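Local coordinates for metallopeptidase containing co-catalytic metalloactive site (Shewanella denitrificans OS217, PDB 3B2Y), which probably acts as a zinc-dependent metallocarboxypeptidase of the M14 family, hydrolysing its substrate at a metal-bearing active site, at residues S182-Q187 against A239-C244; W84-F89 against A262-F267; L69-G74 against L103-L108; G201-L206 against F253-Q258. One frame throughout, in Å; residues are numbered along the deposited sequence. Where two conformers were deposited one is given.

Interaction 1 (S182-Q187 against A239-C244)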
loop_
_atom_site.group_PDB
_atom_site.type_symbol
_atom_site.label_atom_id
_atom_site.label_comp_id
_atom_site.label_asym_id
_atom_site.label_seq_id
_atom_site.Cartn_x
_atom_site.Cartn_y
_atom_site.Cartn_z
ATOM N N SER A 182 5.564 -2.900 -11.253
ATOM C CA SER A 182 5.789 -1.491 -11.561
ATOM C C SER A 182 5.153 -1.074 -12.894
ATOM O O SER A 182 4.972 -1.891 -13.777
ATOM C CB SER A 182 7.301 -1.176 -11.543
ATOM O OG SER A 182 7.886 -1.467 -12.756
ATOM N N PHE A 183 4.853 0.217 -13.008
ATOM C CA PHE A 183 4.275 0.851 -14.208
ATOM C C PHE A 183 5.047 2.158 -14.441
ATOM O O PHE A 183 5.122 3.013 -13.565
ATOM C CB PHE A 183 2.775 1.141 -14.024
ATOM C CG PHE A 183 1.942 -0.058 -13.546
ATOM C CD1 PHE A 183 2.005 -0.497 -12.219
ATOM C CD2 PHE A 183 1.131 -0.726 -14.408
ATOM C CE1 PHE A 183 1.254 -1.573 -11.789
ATOM C CE2 PHE A 183 0.400 -1.790 -13.980
ATOM C CZ PHE A 183 0.459 -2.202 -12.665
ATOM N N GLU A 184 5.668 2.273 -15.612
ATOM C CA GLU A 184 6.279 3.520 -16.081
ATOM C C GLU A 184 5.895 3.694 -17.537
ATOM O O GLU A 184 5.689 2.694 -18.248
ATOM C CB GLU A 184 7.818 3.490 -15.978
ATOM C CG GLU A 184 8.324 3.125 -14.567
ATOM C CD GLU A 184 9.816 3.368 -14.377
ATOM O OE1 GLU A 184 10.358 4.336 -14.956
ATOM O OE2 GLU A 184 10.459 2.581 -13.649
ATOM N N PRO A 185 5.849 4.949 -18.018
ATOM C CA PRO A 185 5.561 5.187 -19.436
ATOM C C PRO A 185 6.823 5.050 -20.296
ATOM O O PRO A 185 7.214 5.988 -20.976
ATOM C CB PRO A 185 5.037 6.627 -19.434
ATOM C CG PRO A 185 5.857 7.293 -18.370
ATOM C CD PRO A 185 6.059 6.210 -17.295
ATOM N N THR A 186 7.428 3.870 -20.264
ATOM C CA THR A 186 8.669 3.573 -20.953
ATOM C C THR A 186 8.593 2.097 -21.325
ATOM O O THR A 186 7.751 1.368 -20.775
ATOM C CB THR A 186 9.936 3.853 -20.047
ATOM O OG1 THR A 186 9.919 3.023 -18.880
ATOM C CG2 THR A 186 10.005 5.316 -19.613
ATOM N N GLN A 187 9.475 1.674 -22.231
ATOM C CA GLN A 187 9.589 0.269 -22.679
ATOM C C GLN A 187 10.070 -0.653 -21.590
ATOM O O GLN A 187 9.540 -1.764 -21.409
ATOM C CB GLN A 187 10.609 0.141 -23.839
ATOM C CG GLN A 187 10.219 0.842 -25.100
ATOM C CD GLN A 187 8.736 0.853 -25.270
ATOM O OE1 GLN A 187 8.107 -0.199 -25.432
ATOM N NE2 GLN A 187 8.145 2.043 -25.175
ATOM N N ALA A 239 -1.807 8.582 -13.384
ATOM C CA ALA A 239 -0.599 8.563 -12.521
ATOM C C ALA A 239 0.654 8.276 -13.342
ATOM O O ALA A 239 0.698 7.293 -14.057
ATOM C CB ALA A 239 -0.711 7.531 -11.434
ATOM N N LYS A 240 1.691 9.082 -13.135
ATOM C CA LYS A 240 2.909 9.034 -13.919
ATOM C C LYS A 240 3.769 7.794 -13.649
ATOM O O LYS A 240 4.477 7.326 -14.536
ATOM C CB LYS A 240 3.710 10.335 -13.678
ATOM C CG LYS A 240 2.904 11.553 -14.091
ATOM C CD LYS A 240 3.695 12.846 -13.984
ATOM C CE LYS A 240 2.849 14.014 -14.473
ATOM N NZ LYS A 240 3.631 15.262 -14.503
ATOM N N LEU A 241 3.710 7.294 -12.421
ATOM C CA LEU A 241 4.516 6.155 -11.989
ATOM C C LEU A 241 3.670 5.421 -10.899
ATOM O O LEU A 241 2.862 6.025 -10.175
ATOM C CB LEU A 241 5.849 6.624 -11.392
ATOM C CG LEU A 241 6.888 7.413 -12.159
ATOM C CD1 LEU A 241 7.980 7.983 -11.233
ATOM C CD2 LEU A 241 7.426 6.505 -13.225
ATOM N N ALA A 242 3.742 4.098 -10.925
ATOM C CA ALA A 242 3.098 3.306 -9.906
ATOM C C ALA A 242 3.891 2.089 -9.568
ATOM O O ALA A 242 4.547 1.487 -10.413
ATOM C CB ALA A 242 1.601 2.921 -10.288
ATOM N N ALA A 243 3.746 1.657 -8.330
ATOM C CA ALA A 243 4.335 0.374 -7.943
ATOM C C ALA A 243 3.481 -0.324 -6.901
ATOM O O ALA A 243 2.758 0.285 -6.170
ATOM C CB ALA A 243 5.776 0.555 -7.415
ATOM N N CYS A 244 3.585 -1.638 -6.876
ATOM C CA CYS A 244 2.979 -2.423 -5.810
ATOM C C CYS A 244 4.075 -3.307 -5.256
ATOM O O CYS A 244 4.583 -4.185 -5.981
ATOM C CB CYS A 244 1.849 -3.235 -6.407
ATOM S SG CYS A 244 1.099 -4.416 -5.283
#

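Interaction 2 (W84-F89 against A262-F267)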
loop_
_atom_site.group_PDB
_atom_site.type_symbol
_atom_site.label_atom_id
_atom_site.label_comp_id
_atom_site.label_asym_id
_atom_site.label_seq_id
_atom_site.Cartn_x
_atom_site.Cartn_y
_atom_site.Cartn_z
ATOM N N TRP A 84 0.857 -1.688 9.072
ATOM C CA TRP A 84 1.817 -1.457 10.169
ATOM C C TRP A 84 3.147 -0.829 9.653
ATOM O O TRP A 84 3.761 -0.034 10.362
ATOM C CB TRP A 84 2.096 -2.714 11.016
ATOM C CG TRP A 84 0.911 -3.203 11.781
ATOM C CD1 TRP A 84 0.125 -4.219 11.452
ATOM C CD2 TRP A 84 0.408 -2.663 12.997
ATOM N NE1 TRP A 84 -0.861 -4.397 12.390
ATOM C CE2 TRP A 84 -0.703 -3.448 13.367
ATOM C CE3 TRP A 84 0.785 -1.586 13.820
ATOM C CZ2 TRP A 84 -1.468 -3.151 14.467
ATOM C CZ3 TRP A 84 0.042 -1.312 14.951
ATOM C CH2 TRP A 84 -1.056 -2.121 15.290
ATOM N N GLY A 85 3.549 -1.205 8.425
ATOM C CA GLY A 85 4.685 -0.597 7.714
ATOM C C GLY A 85 4.482 0.893 7.555
ATOM O O GLY A 85 5.403 1.694 7.807
HETATM N N MSE A 86 3.266 1.299 7.197
HETATM C CA MSE A 86 2.982 2.726 7.084
HETATM C C MSE A 86 3.056 3.469 8.394
HETATM O O MSE A 86 3.526 4.585 8.457
HETATM C CB MSE A 86 1.631 2.957 6.428
HETATM C CG MSE A 86 1.548 4.377 5.820
HETATM SE SE MSE A 86 -0.154 4.618 4.907
HETATM C CE MSE A 86 0.008 2.997 3.744
ATOM N N LEU A 87 2.545 2.864 9.453
ATOM C CA LEU A 87 2.644 3.443 10.774
ATOM C C LEU A 87 4.095 3.628 11.226
ATOM O O LEU A 87 4.437 4.654 11.851
ATOM C CB LEU A 87 1.835 2.610 11.761
ATOM C CG LEU A 87 1.573 3.118 13.153
ATOM C CD1 LEU A 87 1.075 4.566 13.135
ATOM C CD2 LEU A 87 0.527 2.178 13.736
ATOM N N HIS A 88 4.959 2.662 10.898
ATOM C CA HIS A 88 6.387 2.725 11.192
ATOM C C HIS A 88 7.025 3.892 10.417
ATOM O O HIS A 88 7.747 4.716 10.973
ATOM C CB HIS A 88 7.045 1.372 10.804
ATOM C CG HIS A 88 8.494 1.261 11.162
ATOM N ND1 HIS A 88 9.499 1.526 10.250
ATOM C CD2 HIS A 88 9.111 0.934 12.319
ATOM C CE1 HIS A 88 10.674 1.356 10.835
ATOM N NE2 HIS A 88 10.466 1.001 12.090
ATOM N N PHE A 89 6.606 4.013 9.163
ATOM C CA PHE A 89 7.050 5.060 8.255
ATOM C C PHE A 89 6.666 6.432 8.806
ATOM O O PHE A 89 7.506 7.285 8.928
ATOM C CB PHE A 89 6.459 4.792 6.888
ATOM C CG PHE A 89 6.720 5.842 5.895
ATOM C CD1 PHE A 89 7.995 6.059 5.448
ATOM C CD2 PHE A 89 5.677 6.601 5.392
ATOM C CE1 PHE A 89 8.243 7.048 4.521
ATOM C CE2 PHE A 89 5.920 7.579 4.444
ATOM C CZ PHE A 89 7.194 7.793 4.019
ATOM N N ALA A 262 10.752 0.999 4.381
ATOM C CA ALA A 262 11.904 1.296 3.504
ATOM C C ALA A 262 11.502 1.527 2.058
ATOM O O ALA A 262 12.060 2.461 1.467
ATOM C CB ALA A 262 12.952 0.171 3.577
ATOM N N ALA A 263 10.597 0.687 1.504
ATOM C CA ALA A 263 9.957 0.919 0.155
ATOM C C ALA A 263 9.311 2.274 0.069
ATOM O O ALA A 263 9.504 2.999 -0.926
ATOM C CB ALA A 263 8.953 -0.147 -0.218
HETATM N N MSE A 264 8.588 2.638 1.121
HETATM C CA MSE A 264 7.907 3.909 1.181
HETATM C C MSE A 264 8.901 5.072 1.202
HETATM O O MSE A 264 8.680 6.099 0.575
HETATM C CB MSE A 264 6.979 3.946 2.403
HETATM C CG MSE A 264 5.785 3.109 2.281
HETATM SE SE MSE A 264 4.783 3.060 3.966
HETATM C CE MSE A 264 3.790 1.384 3.711
ATOM N N GLY A 265 10.006 4.906 1.925
ATOM C CA GLY A 265 11.031 5.918 2.003
ATOM C C GLY A 265 11.716 6.104 0.675
ATOM O O GLY A 265 12.006 7.225 0.284
ATOM N N GLN A 266 11.963 4.995 -0.023
ATOM C CA GLN A 266 12.574 5.047 -1.379
ATOM C C GLN A 266 11.620 5.675 -2.405
ATOM O O GLN A 266 12.055 6.395 -3.356
ATOM C CB GLN A 266 12.991 3.633 -1.797
ATOM C CG GLN A 266 13.601 3.527 -3.214
ATOM C CD GLN A 266 14.712 4.467 -3.431
ATOM O OE1 GLN A 266 15.514 4.683 -2.537
ATOM N NE2 GLN A 266 14.786 5.053 -4.624
ATOM N N PHE A 267 10.324 5.411 -2.256
ATOM C CA PHE A 267 9.322 5.945 -3.217
ATOM C C PHE A 267 9.361 7.484 -3.145
ATOM O O PHE A 267 9.432 8.191 -4.147
ATOM C CB PHE A 267 7.951 5.353 -2.832
ATOM C CG PHE A 267 6.766 6.000 -3.485
ATOM C CD1 PHE A 267 6.503 5.834 -4.840
ATOM C CD2 PHE A 267 5.873 6.737 -2.753
ATOM C CE1 PHE A 267 5.349 6.421 -5.427
ATOM C CE2 PHE A 267 4.752 7.301 -3.347
ATOM C CZ PHE A 267 4.523 7.165 -4.681
#

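Interaction 3 (L69-G74 against L103-L108)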
loop_
_atom_site.group_PDB
_atom_site.type_symbol
_atom_site.label_atom_id
_atom_site.label_comp_id
_atom_site.label_asym_id
_atom_site.label_seq_id
_atom_site.Cartn_x
_atom_site.Cartn_y
_atom_site.Cartn_z
ATOM N N LEU A 69 1.676 12.556 -4.297
ATOM C CA LEU A 69 1.981 11.145 -4.187
ATOM C C LEU A 69 0.963 10.560 -3.212
ATOM O O LEU A 69 0.531 11.248 -2.256
ATOM C CB LEU A 69 3.366 10.872 -3.634
ATOM C CG LEU A 69 4.576 11.487 -4.302
ATOM C CD1 LEU A 69 5.822 11.071 -3.489
ATOM C CD2 LEU A 69 4.698 11.100 -5.759
ATOM N N LEU A 70 0.574 9.348 -3.506
ATOM C CA LEU A 70 -0.315 8.541 -2.719
ATOM C C LEU A 70 0.393 7.261 -2.307
ATOM O O LEU A 70 0.960 6.574 -3.131
ATOM C CB LEU A 70 -1.578 8.247 -3.523
ATOM C CG LEU A 70 -2.627 7.335 -2.858
ATOM C CD1 LEU A 70 -3.162 7.999 -1.575
ATOM C CD2 LEU A 70 -3.768 7.033 -3.872
ATOM N N ILE A 71 0.265 6.863 -1.043
ATOM C CA ILE A 71 0.671 5.539 -0.585
ATOM C C ILE A 71 -0.569 4.901 0.068
ATOM O O ILE A 71 -1.297 5.561 0.832
ATOM C CB ILE A 71 1.809 5.585 0.495
ATOM C CG1 ILE A 71 3.031 6.322 -0.034
ATOM C CG2 ILE A 71 2.256 4.180 0.922
ATOM C CD1 ILE A 71 4.021 6.690 1.100
ATOM N N SER A 72 -0.856 3.681 -0.370
ATOM C CA SER A 72 -1.977 2.934 0.115
ATOM C C SER A 72 -1.553 1.548 0.580
ATOM O O SER A 72 -0.542 0.987 0.166
ATOM C CB SER A 72 -3.041 2.808 -0.977
ATOM O OG SER A 72 -2.510 2.105 -2.108
ATOM N N SER A 73 -2.375 0.968 1.436
ATOM C CA SER A 73 -2.140 -0.402 1.857
ATOM C C SER A 73 -3.418 -0.952 2.425
ATOM O O SER A 73 -4.477 -0.277 2.390
ATOM C CB SER A 73 -1.031 -0.446 2.901
ATOM O OG SER A 73 -0.577 -1.766 3.155
ATOM N N GLY A 74 -3.295 -2.143 2.999
ATOM C CA GLY A 74 -4.405 -2.819 3.695
ATOM C C GLY A 74 -5.606 -3.120 2.820
ATOM O O GLY A 74 -6.704 -3.118 3.295
ATOM N N LEU A 103 1.732 14.655 0.185
ATOM C CA LEU A 103 1.689 13.191 0.408
ATOM C C LEU A 103 0.307 12.844 0.933
ATOM O O LEU A 103 -0.195 13.485 1.865
ATOM C CB LEU A 103 2.786 12.710 1.358
ATOM C CG LEU A 103 2.915 11.187 1.639
ATOM C CD1 LEU A 103 3.056 10.397 0.322
ATOM C CD2 LEU A 103 4.117 10.884 2.485
ATOM N N SER A 104 -0.333 11.913 0.241
ATOM C CA SER A 104 -1.623 11.360 0.680
ATOM C C SER A 104 -1.439 9.929 1.126
ATOM O O SER A 104 -0.614 9.227 0.585
ATOM C CB SER A 104 -2.596 11.523 -0.456
ATOM O OG SER A 104 -2.833 12.933 -0.727
ATOM N N LEU A 105 -2.179 9.522 2.160
ATOM C CA LEU A 105 -2.033 8.185 2.780
ATOM C C LEU A 105 -3.407 7.514 2.950
ATOM O O LEU A 105 -4.359 8.150 3.335
ATOM C CB LEU A 105 -1.375 8.336 4.139
ATOM C CG LEU A 105 -0.027 9.037 4.153
ATOM C CD1 LEU A 105 0.330 9.429 5.575
ATOM C CD2 LEU A 105 1.008 8.132 3.516
ATOM N N LEU A 106 -3.524 6.291 2.497
ATOM C CA LEU A 106 -4.745 5.461 2.561
ATOM C C LEU A 106 -4.307 4.145 3.264
ATOM O O LEU A 106 -4.009 3.149 2.645
ATOM C CB LEU A 106 -5.294 5.279 1.139
ATOM C CG LEU A 106 -6.655 4.732 0.832
ATOM C CD1 LEU A 106 -7.742 5.709 1.331
ATOM C CD2 LEU A 106 -6.764 4.627 -0.691
ATOM N N PRO A 107 -4.194 4.189 4.592
ATOM C CA PRO A 107 -3.486 3.192 5.350
ATOM C C PRO A 107 -4.183 1.832 5.387
ATOM O O PRO A 107 -3.523 0.822 5.563
ATOM C CB PRO A 107 -3.516 3.755 6.804
ATOM C CG PRO A 107 -3.819 5.144 6.684
ATOM C CD PRO A 107 -4.664 5.292 5.429
ATOM N N LEU A 108 -5.507 1.818 5.306
ATOM C CA LEU A 108 -6.256 0.597 5.596
ATOM C C LEU A 108 -7.595 0.577 4.880
ATOM O O LEU A 108 -8.576 1.076 5.411
ATOM C CB LEU A 108 -6.478 0.454 7.088
ATOM C CG LEU A 108 -7.209 -0.810 7.597
ATOM C CD1 LEU A 108 -6.562 -2.137 6.982
ATOM C CD2 LEU A 108 -7.276 -0.853 9.174
#

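Interaction 4 (G201-L206 against F253-Q258)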
loop_
_atom_site.group_PDB
_atom_site.type_symbol
_atom_site.label_atom_id
_atom_site.label_comp_id
_atom_site.label_asym_id
_atom_site.label_seq_id
_atom_site.Cartn_x
_atom_site.Cartn_y
_atom_site.Cartn_z
ATOM N N GLY A 201 15.113 -5.467 -1.770
ATOM C CA GLY A 201 16.272 -6.384 -1.794
ATOM C C GLY A 201 17.292 -6.274 -0.646
ATOM O O GLY A 201 18.055 -7.199 -0.404
ATOM N N GLN A 202 17.319 -5.165 0.072
ATOM C CA GLN A 202 18.150 -5.003 1.277
ATOM C C GLN A 202 17.647 -5.920 2.416
ATOM O O GLN A 202 18.411 -6.311 3.299
ATOM C CB GLN A 202 18.138 -3.544 1.798
ATOM C CG GLN A 202 18.468 -2.403 0.816
ATOM C CD GLN A 202 17.898 -1.019 1.266
ATOM O OE1 GLN A 202 16.716 -0.876 1.705
ATOM N NE2 GLN A 202 18.736 0.016 1.118
ATOM N N TYR A 203 16.359 -6.270 2.378
ATOM C CA TYR A 203 15.714 -7.044 3.427
ATOM C C TYR A 203 15.514 -8.535 3.098
ATOM O O TYR A 203 15.635 -9.384 3.979
ATOM C CB TYR A 203 14.373 -6.397 3.798
ATOM C CG TYR A 203 14.559 -5.109 4.541
ATOM C CD1 TYR A 203 14.730 -5.088 5.927
ATOM C CD2 TYR A 203 14.619 -3.901 3.852
ATOM C CE1 TYR A 203 14.933 -3.858 6.604
ATOM C CE2 TYR A 203 14.811 -2.693 4.513
ATOM C CZ TYR A 203 14.967 -2.672 5.880
ATOM O OH TYR A 203 15.167 -1.457 6.518
ATOM N N PHE A 204 15.169 -8.839 1.846
ATOM C CA PHE A 204 14.839 -10.208 1.421
ATOM C C PHE A 204 15.482 -10.522 0.090
ATOM O O PHE A 204 15.866 -9.618 -0.642
ATOM C CB PHE A 204 13.315 -10.416 1.302
ATOM C CG PHE A 204 12.549 -9.974 2.511
ATOM C CD1 PHE A 204 12.620 -10.711 3.693
ATOM C CD2 PHE A 204 11.796 -8.821 2.476
ATOM C CE1 PHE A 204 11.915 -10.299 4.830
ATOM C CE2 PHE A 204 11.075 -8.400 3.607
ATOM C CZ PHE A 204 11.178 -9.144 4.796
ATOM N N LYS A 205 15.611 -11.809 -0.207
ATOM C CA LYS A 205 16.052 -12.265 -1.522
ATOM C C LYS A 205 14.944 -11.957 -2.510
ATOM O O LYS A 205 13.741 -12.081 -2.172
ATOM C CB LYS A 205 16.394 -13.766 -1.512
ATOM C CG LYS A 205 17.821 -14.042 -1.034
ATOM N N LEU A 206 15.367 -11.490 -3.680
ATOM C CA LEU A 206 14.491 -11.209 -4.821
ATOM C C LEU A 206 13.971 -12.495 -5.417
ATOM O O LEU A 206 14.745 -13.491 -5.580
ATOM C CB LEU A 206 15.263 -10.476 -5.946
ATOM C CG LEU A 206 15.802 -9.106 -5.583
ATOM C CD1 LEU A 206 16.417 -8.478 -6.814
ATOM C CD2 LEU A 206 14.704 -8.217 -4.938
ATOM N N PHE A 253 7.776 -10.845 10.772
ATOM C CA PHE A 253 6.812 -9.781 10.645
ATOM C C PHE A 253 7.464 -8.433 10.798
ATOM O O PHE A 253 7.249 -7.555 10.000
ATOM C CB PHE A 253 5.678 -9.937 11.678
ATOM C CG PHE A 253 4.572 -8.942 11.499
ATOM C CD1 PHE A 253 3.691 -9.052 10.437
ATOM C CD2 PHE A 253 4.469 -7.839 12.334
ATOM C CE1 PHE A 253 2.690 -8.127 10.249
ATOM C CE2 PHE A 253 3.460 -6.898 12.147
ATOM C CZ PHE A 253 2.587 -7.029 11.108
ATOM N N ASP A 254 8.269 -8.274 11.835
ATOM C CA ASP A 254 8.877 -6.964 12.078
ATOM C C ASP A 254 9.878 -6.562 10.979
ATOM O O ASP A 254 9.982 -5.388 10.625
ATOM C CB ASP A 254 9.444 -6.893 13.497
ATOM C CG ASP A 254 8.330 -6.687 14.571
ATOM O OD1 ASP A 254 7.229 -6.153 14.234
ATOM O OD2 ASP A 254 8.558 -7.069 15.751
ATOM N N ARG A 255 10.550 -7.535 10.391
ATOM C CA ARG A 255 11.348 -7.262 9.206
ATOM C C ARG A 255 10.480 -6.838 8.009
ATOM O O ARG A 255 10.917 -6.064 7.147
ATOM C CB ARG A 255 12.148 -8.509 8.823
ATOM C CG ARG A 255 13.359 -8.243 7.982
ATOM C CD ARG A 255 14.379 -9.382 8.074
ATOM N NE ARG A 255 15.519 -9.103 7.204
ATOM C CZ ARG A 255 16.500 -8.255 7.497
ATOM N NH1 ARG A 255 16.514 -7.588 8.646
ATOM N NH2 ARG A 255 17.480 -8.064 6.625
ATOM N N ARG A 256 9.273 -7.379 7.910
ATOM C CA ARG A 256 8.386 -6.992 6.809
ATOM C C ARG A 256 7.895 -5.588 7.001
ATOM O O ARG A 256 7.838 -4.854 6.042
ATOM C CB ARG A 256 7.180 -7.938 6.686
ATOM C CG ARG A 256 7.532 -9.275 5.961
ATOM C CD ARG A 256 6.870 -10.461 6.633
ATOM N NE ARG A 256 5.432 -10.291 6.692
ATOM C CZ ARG A 256 4.624 -11.021 7.457
ATOM N NH1 ARG A 256 5.111 -12.005 8.184
ATOM N NH2 ARG A 256 3.343 -10.744 7.545
ATOM N N VAL A 257 7.678 -5.219 8.253
ATOM C CA VAL A 257 7.263 -3.869 8.628
ATOM C C VAL A 257 8.355 -2.912 8.241
ATOM O O VAL A 257 8.082 -1.908 7.571
ATOM C CB VAL A 257 6.943 -3.788 10.139
ATOM C CG1 VAL A 257 6.760 -2.343 10.567
ATOM C CG2 VAL A 257 5.664 -4.637 10.461
ATOM N N GLN A 258 9.595 -3.282 8.567
ATOM C CA GLN A 258 10.762 -2.488 8.214
ATOM C C GLN A 258 10.955 -2.330 6.711
ATOM O O GLN A 258 11.238 -1.230 6.248
ATOM C CB GLN A 258 12.033 -3.050 8.883
ATOM C CG GLN A 258 12.024 -2.805 10.383
ATOM C CD GLN A 258 13.057 -3.662 11.129
ATOM O OE1 GLN A 258 13.438 -4.756 10.685
ATOM N NE2 GLN A 258 13.525 -3.150 12.255
HETATM O O HOH W 1 18.701 -8.869 3.930
#

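Interaction 1 (S182-Q187 against A239-C244)
With CG of Phe183 placed opposite its carbonyl carbon and next to the backbone N (chi1 -51°), the ring swings to the side occupied by Ala242 and brings CD1 to 3.9 Å from CB of that alanine. Leu241 has the same kind of first torsion, and its CD2 branch makes its closest approach to CG of Glu184 at 3.7 Å, the two side chains passing at a slant, with the carboxylate carbon and OE1 slightly farther from the same methyl. Between these contacts the backbones form an antiparallel hydrogen-bonded pair. Phe183 N donates its N-H to Ala242 O at 2.9 Å, and Ala242 N returns a longer but straighter bond of 3.2 Å to Phe183 O. The carbonyl oxygen of Ala242 does more than accept one N-H: it lies 3.4 Å from CA of Ser182 in a CA-H...O contact, and it sits in the plane of the Phe183 ring, at the edge, 3.7 Å from CD1. Ser182 and Ala243 follow as a non-hydrogen-bonded pair. In the other direction the strands part at Pro185, the centre of an inverse gamma turn, whose CD still rests 3.4 Å from O of Lys240. The carboxylate of Glu184 turns elsewhere, its OE2 accepting hydrogen bonds from Ser193 and the backbone of Gly190. Strand 242-248 stands between 179-183 and 165-172 in the mixed sheet. Helix 191-201 covers the face of Ala243 through Phe192 and Leu196, while Val235 of helix 230-236 packs against Phe183 and Ala242 on the other.

Interaction 2 (W84-F89 against A262-F267)
Segments 84-89 and 262-267 bring Phe89 against Met264 where their two helices cross at -58°, the axes approaching to 9.6 Å. The motif is a Met-aromatic contact, made here by a selenomethionine whose SE takes the place of sulfur, in the layer of helices packed on one face of the mixed sheet of this alpha/beta fold. The CB bond of Phe89 points toward helix 262-267, and a first torsion that puts CG opposite the backbone N (chi1 174°) sets the ring with one face under CB of Met264, which lies almost squarely over it, 3.8 Å from the centroid. SE stands off obliquely at 4.5 Å from the same centroid and touches CB of Phe89 at 3.8 Å. CE1 of the Phe89 ring meets the backbone N of Gly265, approached obliquely, again at 3.8 Å. With an alanine in place of Phe89, CB of Met264 would probably lose the ring face it rests on and the Met-aromatic contact would go, a gap opening beside Gly265 even though CB stays against SE. Met264 also packs on Leu167 and Cys169 of strand 165-172, so one long side chain spans helix and sheet. Extended beyond CG, it carries its methyl across the side chain of Met86 at about a right angle, past the carbonyl carbon of Gly85. There CE of Met264 comes to rest 3.8 Å from CB and 3.5 Å from the backbone N of Met86.

Interaction 3 (L69-G74 against L103-L108)
The peptide planes joining Leu69-Ser73 to Leu103-Leu106 meet at their edges through N-H and C=O groups, with Leu69, Ile71, Leu103 and Leu105 on one face of the pair and Leu70, Ser72, Ser104 and Leu106 on the other. Four hydrogen bonds link the chains in the staggered pattern of parallel strands. The shortest runs from Ser104 N to Leu69 O at 2.7 Å; those from Ile71 N to Ser104 O, Leu106 N to Ile71 O and Ser73 N to Leu106 O measure 2.9 to 3.0 Å. On the leucine-isoleucine face CD1 of Ile71 touches CD1 of Leu103 at 3.9 Å, while CB of Ile71 meets CD2 of Leu105 at 4.0 Å, those two side chains running side by side in the same direction. On the other face CG of Leu70 is turned opposite its backbone N (chi1 177°), which carries CD1 across to CB of Ser104 at 3.7 Å. The buried hydroxyl of Ser104 finds its partner outside the pair, bonding with the side-chain amide of Gln58. Gly74 has positive phi, and a CB there would collide with CD1 of Leu108. Strand 68-73, helix 81-92 and strand 102-106 make a beta-alpha-beta crossover, and as in other M14 enzymes the chain leaving the first strand supplies metal ligands, His76 and Glu79, which hold nickel together with His170.

Interaction 4 (G201-L206 against F253-Q258)
Arg255 grips the backbone of Tyr203: NE donates to Tyr203 O at 3.2 Å with an angle of 146° at the hydrogen, in the carbonyl plane and on a lone pair, and NH2 adds a weak bond of 3.5 Å to the same oxygen. A water extends the grip, accepting from NH2 of Arg255 at 3.1 Å and donating to O of Gln202 at 2.7 Å. The Tyr203 ring brings CD1 over the centre of one guanidinium face, though the planes are 57° apart. CE1 of Tyr203 meets CB of Gln258 at 3.8 Å. Phe204 slides past Arg255 in the opposite sense, CZ lying 4.0 Å from CG of Arg255 and 3.8 Å from CG of Arg256. Arg255 reaches this far because its CG is set opposite the backbone N (chi1 -158°) and the chain runs extended to NE. A leucine here would probably leave the Tyr203 carbonyl and the water without these partners and the Tyr203 ring without the guanidinium beside it. Further out, Asp252 accepts from Arg255 N, and Arg256 turns the other way, to a salt bridge with Glu171 and a cation-pi contact with Trp13. A loop is thus docked by arginine-carbonyl bonds and aromatic side chains on the opening turns of the long C-terminal helix of this M14 fold, the Phe204 side chain about 9 Å from that of Glu246, the predicted active-site proton donor/acceptor.

Three contacts lie in one mixed sheet and its helices; the fourth docks a loop on one of those helices. Interaction 3 closes first along the chain and precedes both 1 and 4; interaction 2, whose first segment lies between the two strands of interaction 3, spans the longest loop, within which 1 and 4 fall with alternating segments. Interactions 2 and 3 have centres about 10 Å apart and touch where Met86 packs on Ser73 and Pro107. Interactions 2 and 4, with centres about 12 Å apart, share one helix, 253-271, and meet through Ala262 and Tyr203. Interaction 1, its centre about 17 Å from that of 3, lies beyond strand 165-172. Of the four, interaction 3 leads into the metal-binding loop.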